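PDB 7P18: 3-oxosteroid 1-dehydrogenase from Sterolibacterium denitrificans, which probably uses bound FAD to oxidise 3-oxosteroids to 3-oxo-Delta(1)-steroids, passing the hydrogens on to an acceptor. Local coordinates for residues Tyr90-Ser93 / Ala94-Val98; Gly124-Pro127 / Gly128-Met132; Leu385-Gly389 / Lys390-Asn394; Gln439-Glu442 / Leu443-Tyr447. All blocks are in the same frame, centred on the assembly; numbering follows the deposited sequence.

Interaction 1 of 4, residues Tyr90-Ser93 / Ala94-Val98; sequences YLES and APQMV
Q96 folds back along helix 84-104 and meets E92 and S93 on the turn before. Its CB lies 3.4 Å from S93 O. With chi1 at -66°, Q96 CG lies 3.6 Å from E92 O. The chain is extended as far as CD, and NE2 carries the line on. Q96 CD passes E92 O at 3.7 Å and Q96 NE2 at 4.0 Å. OE1 is turned back to the CB side. A water donates to Q96 OE1 at 2.9 Å and is 2.6 Å from S93 OG. S93 OG also hydrogen-bonds to R552 NH1, which forms a salt bridge with E92 OE1.

The helix is kinked here. P95 has no N-H, and its CD sits 3.2 Å from L91 O. Regular i to i+4 bonds flank the kink: A94 N to Y90 O and M97 N to S93 O.

A94 CB lies over one face of the Y90 ring, a CH-pi contact 4.1 Å from the ring centroid. Y90 OH bonds W54 O. Y90, A94 and M97 touch helix 543-559, whose first residue, L543, binds FAD. The chemistry is divided: apolar contacts face the buried side, while the water links S93 to exposed Q96.

Interaction 2 of 4, residues Gly124-Pro127 / Gly128-Met132; sequences GAKP and GGRTM
G128 O lies 4.0 Å from K126 CB, where a long loop turns toward strand 131-138. This loop joins strands 109-111 and 131-138, which pair antiparallel. The backbone of G128 is almost fully extended. G129 has a positive phi of 95°, which favours glycine.

R130 then reaches back across the loop. Its chain is extended from CG to NE, and its guanidinium grips one carbonyl end-on. NH1 and NH2 of R130 each donate to G124 O at 2.9 Å. Both bonds are bent, with N-H...O angles near 134°, and G124 O lies tilted out of the guanidinium plane. K126 crosses R130 at about a right angle, with its CG over the centre of one guanidinium face, 3.4 Å from R130 CZ. The bend in K126 at chi2 (-69°) carries its amine away, and K126 NZ is 5.5 Å from R130 NH2. R130 forms salt bridges with D117 and D65. K126 NZ forms one with E69 and a hydrogen bond to K64 O. These acids probably offset the two like charges. A methionine in place of R130 would probably leave G124 O without these two donors and D117 and D65 without their positive mate.

T131 begins the strand. Its OG1 hydrogen-bonds to the backbone O of A539, a residue of the steroid pocket.

Interaction 3 of 4, residues Leu385-Gly389 / Lys390-Asn394; sequences LIFDG and KFRYN
F387, the last residue of strand 383-387, packs on F391 in the first turn of helix 389-394. Its CG sits between the backbone N and the carbonyl carbon (chi1 54°), and this turns the ring toward the helix. F387 CB lies over the face of the F391 ring, 4.1 Å from its centroid. In return, F391 CD1 lies over one face of the F387 ring, 3.5 Å from F387 CD1. The two planes are 31° apart, so the pair is oblique. At the edge of the F387 ring, in its plane, R392 CD is 3.9 Å from F387 CE1. An alanine in place of F387 would keep CB but would probably open a gap beside F391 CD1 and leave the R392 side chain less closely held.

D388 is the N-cap. Its OD1 accepts a straight bond from F391 N at 3.1 Å (171°) and a weak one from K390 N at 3.0 Å. The other oxygen, OD2, takes the backbone N-H groups of G482 and K483. The first regular helical bond follows, from R392 N to D388 O at 3.0 Å.

G389 opens the helix, and its O accepts from Y393 N at 3.0 Å. Beyond the contact, R392 NH2 forms a salt bridge with D408 and NH1 a hydrogen bond to M401 O.

The buried carboxylate of D388 thus meets four backbone N-H groups, one of them weakly, at the start of a helix. This setting probably favours its charged form and fixes the strand-to-helix turn.

Interaction 4 of 4, residues Gln439-Glu442 / Leu443-Tyr447; sequences QSVE and LNNQY
N445 packs beside V441, and its side-chain oxygen is gripped by two N-H groups. N444 ND2 donates to N445 OD1 at 3.0 Å, with an N-H...O angle of 154°. The backbone N of I481 also donates to N445 OD1. N444 ND2 has a second partner in A479 O; the two asparagines thus bond A479 O and I481 N of the same loop. V441 and N445 lie side by side and point the same way, with V441 CG1 3.9 Å from N445 ND2.

These residues belong to the alpha-helix 434-450, and its regular i to i+4 bonds run across the contact. L443 N donates to Q439 O at 2.9 Å and N445 N to V441 O at 3.0 Å. Q446 N to E442 O is longer, at 3.2 Å.

Side chains also lie against the turn before. Q439 is bent at chi2 (71°), and this turns its amide forward along the helix, so that Q439 NE2 comes alongside L443, 3.6 Å from L443 CG. The same L443 CG is 3.4 Å from the backbone O of Q439. Q446 CG lies 3.4 Å from the backbone O of E442.

On the inner side, S440 and N444 touch I347 of strand 347-349. S440 OG hydrogen-bonds to G353 O and, within the helix, to G436 O. E442 points its carboxylate back to K438, where OE2 forms a salt bridge with NZ.

The four contacts follow one another along the chain, and none nests in or crosses another. The segments of every pair adjoin, so none closes a long loop. Interaction 1 lies within helix 84-104. Interaction 2 ties the end of the loop between strands 109-111 and 131-138 to the start of the second strand. These two touch, with V98 CG1 3.8 Å from M132 SD. Interaction 3 joins strand 383-387 to helix 389-394, and interaction 4 lies within helix 434-450. Their nearest atoms are about 5 Å apart. I386, in the first segment of interaction 3, and S440 and N444 of interaction 4 all touch I347 of strand 347-349. Both bond the 479-483 loop.

Interaction 1 of 4, residues Tyr90-Ser93 / Ala94-Val98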
loop_
_atom_site.group_PDB
_atom_site.type_symbol
_atom_site.label_atom_id
_atom_site.label_comp_id
_atom_site.label_asym_id
_atom_site.label_seq_id
_atom_site.Cartn_x
_atom_site.Cartn_y
_atom_site.Cartn_z
ATOM N N TYR A 90 8.428 -17.238 3.434
ATOM C CA TYR A 90 7.909 -15.930 3.929
ATOM C C TYR A 90 7.771 -15.992 5.457
ATOM O O TYR A 90 8.194 -15.080 6.180
ATOM C CB TYR A 90 6.581 -15.541 3.277
ATOM C CG TYR A 90 6.114 -14.204 3.788
ATOM C CD1 TYR A 90 6.767 -13.043 3.390
ATOM C CD2 TYR A 90 5.097 -14.079 4.710
ATOM C CE1 TYR A 90 6.382 -11.792 3.864
ATOM C CE2 TYR A 90 4.720 -12.840 5.212
ATOM C CZ TYR A 90 5.369 -11.691 4.779
ATOM O OH TYR A 90 5.015 -10.452 5.217
ATOM N N LEU A 91 7.164 -17.052 5.966
ATOM C CA LEU A 91 6.891 -17.190 7.413
ATOM C C LEU A 91 8.193 -17.395 8.184
ATOM O O LEU A 91 8.314 -16.847 9.302
ATOM C CB LEU A 91 5.902 -18.329 7.620
ATOM C CG LEU A 91 4.543 -18.113 6.990
ATOM C CD1 LEU A 91 3.668 -19.355 7.133
ATOM C CD2 LEU A 91 3.813 -16.900 7.549
ATOM N N GLU A 92 9.151 -18.110 7.602
ATOM C CA GLU A 92 10.491 -18.265 8.198
ATOM C C GLU A 92 11.177 -16.906 8.333
ATOM O O GLU A 92 11.679 -16.602 9.416
ATOM C CB GLU A 92 11.357 -19.200 7.345
ATOM C CG GLU A 92 12.761 -19.369 7.905
ATOM C CD GLU A 92 13.717 -20.204 7.091
ATOM O OE1 GLU A 92 13.424 -20.482 5.938
ATOM O OE2 GLU A 92 14.723 -20.604 7.635
ATOM N N SER A 93 11.215 -16.111 7.258
ATOM C CA SER A 93 12.129 -14.951 7.143
ATOM C C SER A 93 11.487 -13.639 7.604
ATOM O O SER A 93 12.237 -12.784 8.037
ATOM C CB SER A 93 12.672 -14.839 5.756
ATOM O OG SER A 93 13.423 -15.986 5.414
ATOM N N ALA A 94 10.176 -13.491 7.536
ATOM C CA ALA A 94 9.519 -12.200 7.870
ATOM C C ALA A 94 9.877 -11.757 9.299
ATOM O O ALA A 94 10.327 -10.630 9.512
ATOM C CB ALA A 94 8.055 -12.296 7.619
ATOM N N PRO A 95 9.757 -12.614 10.343
ATOM C CA PRO A 95 10.178 -12.202 11.684
ATOM C C PRO A 95 11.679 -11.892 11.791
ATOM O O PRO A 95 12.074 -10.981 12.567
ATOM C CB PRO A 95 9.818 -13.402 12.600
ATOM C CG PRO A 95 8.845 -14.240 11.771
ATOM C CD PRO A 95 9.084 -13.929 10.317
ATOM N N GLN A 96 12.490 -12.625 11.044
ATOM C CA GLN A 96 13.960 -12.442 11.059
ATOM C C GLN A 96 14.315 -11.090 10.436
ATOM O O GLN A 96 15.210 -10.398 10.983
ATOM C CB GLN A 96 14.641 -13.586 10.340
ATOM C CG GLN A 96 14.499 -14.938 11.028
ATOM C CD GLN A 96 15.266 -15.970 10.244
ATOM O OE1 GLN A 96 15.662 -15.721 9.117
ATOM N NE2 GLN A 96 15.395 -17.153 10.799
ATOM N N MET A 97 13.591 -10.707 9.387
ATOM C CA MET A 97 13.804 -9.412 8.671
ATOM C C MET A 97 13.465 -8.263 9.631
ATOM O O MET A 97 14.288 -7.367 9.743
ATOM C CB MET A 97 13.000 -9.361 7.370
ATOM C CG MET A 97 13.065 -7.992 6.635
ATOM S SD MET A 97 11.881 -6.825 7.301
ATOM C CE MET A 97 10.306 -7.541 6.851
ATOM N N VAL A 98 12.363 -8.310 10.377
ATOM C CA VAL A 98 12.035 -7.210 11.321
ATOM C C VAL A 98 13.026 -7.191 12.487
ATOM O O VAL A 98 13.434 -6.078 12.916
ATOM C CB VAL A 98 10.576 -7.258 11.768
ATOM C CG1 VAL A 98 10.265 -6.340 12.937
ATOM C CG2 VAL A 98 9.701 -6.910 10.566
HETATM O O HOH W 1 15.860 -15.824 6.264
#

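Interaction 2 of 4, residues Gly124-Pro127 / Gly128-Met132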
loop_
_atom_site.group_PDB
_atom_site.type_symbol
_atom_site.label_atom_id
_atom_site.label_comp_id
_atom_site.label_asym_id
_atom_site.label_seq_id
_atom_site.Cartn_x
_atom_site.Cartn_y
_atom_site.Cartn_z
ATOM N N GLY A 124 -6.756 -19.928 11.078
ATOM C CA GLY A 124 -5.408 -19.416 11.361
ATOM C C GLY A 124 -5.304 -17.891 11.404
ATOM O O GLY A 124 -4.171 -17.380 11.554
ATOM N N ALA A 125 -6.416 -17.195 11.296
ATOM C CA ALA A 125 -6.526 -15.724 11.398
ATOM C C ALA A 125 -6.232 -15.300 12.829
ATOM O O ALA A 125 -6.527 -16.068 13.730
ATOM C CB ALA A 125 -7.890 -15.262 11.010
ATOM N N LYS A 126 -5.668 -14.112 13.001
ATOM C CA LYS A 126 -5.450 -13.509 14.341
ATOM C C LYS A 126 -6.221 -12.203 14.426
ATOM O O LYS A 126 -6.456 -11.505 13.420
ATOM C CB LYS A 126 -3.948 -13.383 14.581
ATOM C CG LYS A 126 -3.231 -14.713 14.749
ATOM C CD LYS A 126 -3.601 -15.436 16.066
ATOM C CE LYS A 126 -3.177 -16.892 16.018
ATOM N NZ LYS A 126 -3.368 -17.562 17.334
ATOM N N PRO A 127 -6.652 -11.848 15.656
ATOM C CA PRO A 127 -7.414 -10.621 15.890
ATOM C C PRO A 127 -6.579 -9.341 16.054
ATOM O O PRO A 127 -7.149 -8.271 16.208
ATOM C CB PRO A 127 -8.167 -10.986 17.177
ATOM C CG PRO A 127 -7.214 -11.867 17.914
ATOM C CD PRO A 127 -6.566 -12.723 16.846
ATOM N N GLY A 128 -5.250 -9.460 16.016
ATOM C CA GLY A 128 -4.336 -8.314 16.098
ATOM C C GLY A 128 -2.908 -8.771 16.150
ATOM O O GLY A 128 -2.677 -9.977 16.281
ATOM N N GLY A 129 -1.975 -7.859 15.978
ATOM C CA GLY A 129 -0.590 -8.080 16.405
ATOM C C GLY A 129 0.316 -8.593 15.297
ATOM O O GLY A 129 1.521 -8.468 15.481
ATOM N N ARG A 130 -0.200 -9.171 14.192
ATOM C CA ARG A 130 0.706 -9.591 13.083
ATOM C C ARG A 130 1.177 -8.367 12.289
ATOM O O ARG A 130 2.350 -8.301 11.907
ATOM C CB ARG A 130 0.019 -10.607 12.163
ATOM C CG ARG A 130 -0.357 -11.925 12.819
ATOM C CD ARG A 130 -0.854 -12.906 11.772
ATOM N NE ARG A 130 -0.849 -14.281 12.236
ATOM C CZ ARG A 130 -1.651 -15.254 11.791
ATOM N NH1 ARG A 130 -2.595 -15.031 10.880
ATOM N NH2 ARG A 130 -1.471 -16.485 12.246
ATOM N N THR A 131 0.284 -7.418 12.039
ATOM C CA THR A 131 0.615 -6.103 11.447
ATOM C C THR A 131 1.569 -5.357 12.396
ATOM O O THR A 131 1.268 -5.308 13.587
ATOM C CB THR A 131 -0.644 -5.288 11.163
ATOM O OG1 THR A 131 -1.452 -5.944 10.183
ATOM C CG2 THR A 131 -0.281 -3.894 10.707
ATOM N N MET A 132 2.645 -4.813 11.845
ATOM C CA MET A 132 3.655 -3.993 12.544
ATOM C C MET A 132 3.858 -2.682 11.782
ATOM O O MET A 132 3.692 -2.659 10.518
ATOM C CB MET A 132 4.988 -4.724 12.678
ATOM C CG MET A 132 4.899 -6.153 13.255
ATOM S SD MET A 132 6.544 -6.894 13.469
ATOM C CE MET A 132 7.027 -6.168 15.030
#

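Interaction 3 of 4, residues Leu385-Gly389 / Lys390-Asn394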
loop_
_atom_site.group_PDB
_atom_site.type_symbol
_atom_site.label_atom_id
_atom_site.label_comp_id
_atom_site.label_asym_id
_atom_site.label_seq_id
_atom_site.Cartn_x
_atom_site.Cartn_y
_atom_site.Cartn_z
ATOM N N LEU A 385 -20.258 6.736 -3.665
ATOM C CA LEU A 385 -20.346 6.701 -2.181
ATOM C C LEU A 385 -21.306 7.804 -1.741
ATOM O O LEU A 385 -21.102 8.931 -2.178
ATOM C CB LEU A 385 -18.952 6.902 -1.610
ATOM C CG LEU A 385 -18.915 6.957 -0.089
ATOM C CD1 LEU A 385 -18.987 5.551 0.442
ATOM C CD2 LEU A 385 -17.675 7.674 0.377
ATOM N N ILE A 386 -22.317 7.443 -0.958
ATOM C CA ILE A 386 -23.440 8.337 -0.522
ATOM C C ILE A 386 -23.434 8.446 1.005
ATOM O O ILE A 386 -23.296 7.410 1.688
ATOM C CB ILE A 386 -24.778 7.779 -1.020
ATOM C CG1 ILE A 386 -24.728 7.366 -2.497
ATOM C CG2 ILE A 386 -25.888 8.787 -0.716
ATOM C CD1 ILE A 386 -24.605 8.523 -3.467
ATOM N N PHE A 387 -23.530 9.664 1.539
ATOM C CA PHE A 387 -23.720 9.880 3.001
ATOM C C PHE A 387 -24.461 11.208 3.228
ATOM O O PHE A 387 -24.680 11.970 2.238
ATOM C CB PHE A 387 -22.374 9.841 3.720
ATOM C CG PHE A 387 -21.301 10.755 3.206
ATOM C CD1 PHE A 387 -21.223 12.080 3.625
ATOM C CD2 PHE A 387 -20.342 10.281 2.319
ATOM C CE1 PHE A 387 -20.208 12.914 3.186
ATOM C CE2 PHE A 387 -19.337 11.121 1.878
ATOM C CZ PHE A 387 -19.276 12.436 2.294
ATOM N N ASP A 388 -24.862 11.476 4.479
ATOM C CA ASP A 388 -25.710 12.653 4.813
ATOM C C ASP A 388 -24.897 13.704 5.544
ATOM O O ASP A 388 -23.669 13.556 5.721
ATOM C CB ASP A 388 -26.977 12.227 5.564
ATOM C CG ASP A 388 -26.792 11.875 7.028
ATOM O OD1 ASP A 388 -25.660 11.953 7.510
ATOM O OD2 ASP A 388 -27.807 11.491 7.651
ATOM N N GLY A 389 -25.575 14.767 5.989
ATOM C CA GLY A 389 -24.884 15.883 6.661
ATOM C C GLY A 389 -24.322 15.541 8.026
ATOM O O GLY A 389 -23.379 16.229 8.444
ATOM N N LYS A 390 -24.873 14.549 8.726
ATOM C CA LYS A 390 -24.289 14.138 10.025
ATOM C C LYS A 390 -22.960 13.408 9.781
ATOM O O LYS A 390 -21.984 13.686 10.500
ATOM C CB LYS A 390 -25.256 13.258 10.815
ATOM C CG LYS A 390 -24.634 12.747 12.110
ATOM C CD LYS A 390 -25.567 11.925 12.950
ATOM C CE LYS A 390 -24.936 11.499 14.252
ATOM N NZ LYS A 390 -25.962 10.958 15.168
ATOM N N PHE A 391 -22.910 12.507 8.791
ATOM C CA PHE A 391 -21.633 11.830 8.402
ATOM C C PHE A 391 -20.604 12.907 8.061
ATOM O O PHE A 391 -19.440 12.962 8.564
ATOM C CB PHE A 391 -21.914 10.865 7.254
ATOM C CG PHE A 391 -20.746 9.968 6.930
ATOM C CD1 PHE A 391 -19.610 10.478 6.318
ATOM C CD2 PHE A 391 -20.774 8.634 7.274
ATOM C CE1 PHE A 391 -18.520 9.659 6.045
ATOM C CE2 PHE A 391 -19.689 7.812 6.975
ATOM C CZ PHE A 391 -18.557 8.332 6.382
ATOM N N ARG A 392 -21.014 13.814 7.176
ATOM C CA ARG A 392 -20.168 14.917 6.671
ATOM C C ARG A 392 -19.555 15.686 7.828
ATOM O O ARG A 392 -18.345 15.970 7.779
ATOM C CB ARG A 392 -20.963 15.886 5.798
ATOM C CG ARG A 392 -20.118 17.006 5.211
ATOM C CD ARG A 392 -19.201 16.566 4.062
ATOM N NE ARG A 392 -18.349 17.697 3.720
ATOM C CZ ARG A 392 -17.186 17.996 4.306
ATOM N NH1 ARG A 392 -16.605 17.193 5.182
ATOM N NH2 ARG A 392 -16.583 19.114 3.981
ATOM N N TYR A 393 -20.385 16.050 8.805
ATOM C CA TYR A 393 -19.943 16.852 9.982
ATOM C C TYR A 393 -18.934 16.050 10.815
ATOM O O TYR A 393 -17.950 16.646 11.309
ATOM C CB TYR A 393 -21.143 17.251 10.846
ATOM C CG TYR A 393 -20.798 18.105 12.046
ATOM C CD1 TYR A 393 -20.574 19.469 11.928
ATOM C CD2 TYR A 393 -20.696 17.539 13.303
ATOM C CE1 TYR A 393 -20.276 20.248 13.035
ATOM C CE2 TYR A 393 -20.379 18.299 14.416
ATOM C CZ TYR A 393 -20.180 19.662 14.283
ATOM O OH TYR A 393 -19.855 20.418 15.371
ATOM N N ASN A 394 -19.195 14.756 11.004
ATOM C CA ASN A 394 -18.453 13.901 11.983
ATOM C C ASN A 394 -17.146 13.315 11.432
ATOM O O ASN A 394 -16.213 13.119 12.247
ATOM C CB ASN A 394 -19.363 12.831 12.558
ATOM C CG ASN A 394 -20.304 13.486 13.563
ATOM O OD1 ASN A 394 -21.470 13.703 13.290
ATOM N ND2 ASN A 394 -19.725 14.082 14.567
#

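Interaction 4 of 4, residues Gln439-Glu442 / Leu443-Tyr447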
loop_
_atom_site.group_PDB
_atom_site.type_symbol
_atom_site.label_atom_id
_atom_site.label_comp_id
_atom_site.label_asym_id
_atom_site.label_seq_id
_atom_site.Cartn_x
_atom_site.Cartn_y
_atom_site.Cartn_z
ATOM N N GLN A 439 -34.456 3.215 -2.288
ATOM C CA GLN A 439 -34.626 1.846 -1.734
ATOM C C GLN A 439 -33.396 1.476 -0.883
ATOM O O GLN A 439 -33.576 0.999 0.266
ATOM C CB GLN A 439 -34.891 0.845 -2.861
ATOM C CG GLN A 439 -35.035 -0.588 -2.359
ATOM C CD GLN A 439 -36.328 -0.811 -1.597
ATOM O OE1 GLN A 439 -37.396 -0.933 -2.196
ATOM N NE2 GLN A 439 -36.253 -0.852 -0.267
ATOM N N SER A 440 -32.183 1.761 -1.370
ATOM C CA SER A 440 -30.918 1.416 -0.666
ATOM C C SER A 440 -30.821 2.192 0.645
ATOM O O SER A 440 -30.400 1.584 1.670
ATOM C CB SER A 440 -29.723 1.633 -1.572
ATOM O OG SER A 440 -29.848 0.740 -2.660
ATOM N N VAL A 441 -31.237 3.464 0.651
ATOM C CA VAL A 441 -31.200 4.291 1.877
ATOM C C VAL A 441 -32.241 3.753 2.880
ATOM O O VAL A 441 -31.895 3.647 4.075
ATOM C CB VAL A 441 -31.372 5.787 1.569
ATOM C CG1 VAL A 441 -31.643 6.574 2.850
ATOM C CG2 VAL A 441 -30.156 6.345 0.839
ATOM N N GLU A 442 -33.454 3.432 2.419
ATOM C CA GLU A 442 -34.528 2.865 3.299
ATOM C C GLU A 442 -34.035 1.557 3.943
ATOM O O GLU A 442 -34.187 1.402 5.162
ATOM C CB GLU A 442 -35.821 2.672 2.517
ATOM C CG GLU A 442 -36.545 3.977 2.251
ATOM C CD GLU A 442 -37.750 3.890 1.317
ATOM O OE1 GLU A 442 -37.920 2.832 0.647
ATOM O OE2 GLU A 442 -38.514 4.887 1.251
ATOM N N LEU A 443 -33.417 0.658 3.167
ATOM C CA LEU A 443 -32.858 -0.622 3.699
ATOM C C LEU A 443 -31.755 -0.330 4.722
ATOM O O LEU A 443 -31.717 -1.003 5.757
ATOM C CB LEU A 443 -32.358 -1.495 2.546
ATOM C CG LEU A 443 -33.461 -2.113 1.686
ATOM C CD1 LEU A 443 -32.893 -2.825 0.471
ATOM C CD2 LEU A 443 -34.310 -3.089 2.490
ATOM N N ASN A 444 -30.878 0.628 4.436
ATOM C CA ASN A 444 -29.762 1.000 5.337
ATOM C C ASN A 444 -30.350 1.396 6.696
ATOM O O ASN A 444 -29.827 0.971 7.751
ATOM C CB ASN A 444 -28.959 2.173 4.779
ATOM C CG ASN A 444 -27.952 2.720 5.753
ATOM O OD1 ASN A 444 -26.851 2.172 5.859
ATOM N ND2 ASN A 444 -28.306 3.781 6.476
ATOM N N ASN A 445 -31.388 2.234 6.665
ATOM C CA ASN A 445 -31.989 2.797 7.900
ATOM C C ASN A 445 -32.568 1.646 8.736
ATOM O O ASN A 445 -32.384 1.675 9.970
ATOM C CB ASN A 445 -32.946 3.943 7.528
ATOM C CG ASN A 445 -32.192 5.150 6.996
ATOM O OD1 ASN A 445 -30.956 5.163 7.005
ATOM N ND2 ASN A 445 -32.911 6.146 6.489
ATOM N N GLN A 446 -33.197 0.659 8.101
ATOM C CA GLN A 446 -33.700 -0.551 8.799
ATOM C C GLN A 446 -32.519 -1.333 9.381
ATOM O O GLN A 446 -32.605 -1.739 10.558
ATOM C CB GLN A 446 -34.461 -1.489 7.877
ATOM C CG GLN A 446 -35.710 -0.898 7.233
ATOM C CD GLN A 446 -36.286 -1.935 6.296
ATOM O OE1 GLN A 446 -36.029 -3.126 6.460
ATOM N NE2 GLN A 446 -37.062 -1.503 5.309
ATOM N N TYR A 447 -31.452 -1.537 8.593
ATOM C CA TYR A 447 -30.261 -2.299 9.033
ATOM C C TYR A 447 -29.631 -1.624 10.259
ATOM O O TYR A 447 -29.211 -2.324 11.221
ATOM C CB TYR A 447 -29.242 -2.431 7.898
ATOM C CG TYR A 447 -29.713 -3.164 6.670
ATOM C CD1 TYR A 447 -30.782 -4.051 6.711
ATOM C CD2 TYR A 447 -29.035 -3.025 5.458
ATOM C CE1 TYR A 447 -31.202 -4.732 5.576
ATOM C CE2 TYR A 447 -29.449 -3.698 4.316
ATOM C CZ TYR A 447 -30.533 -4.552 4.372
ATOM O OH TYR A 447 -30.929 -5.224 3.259
#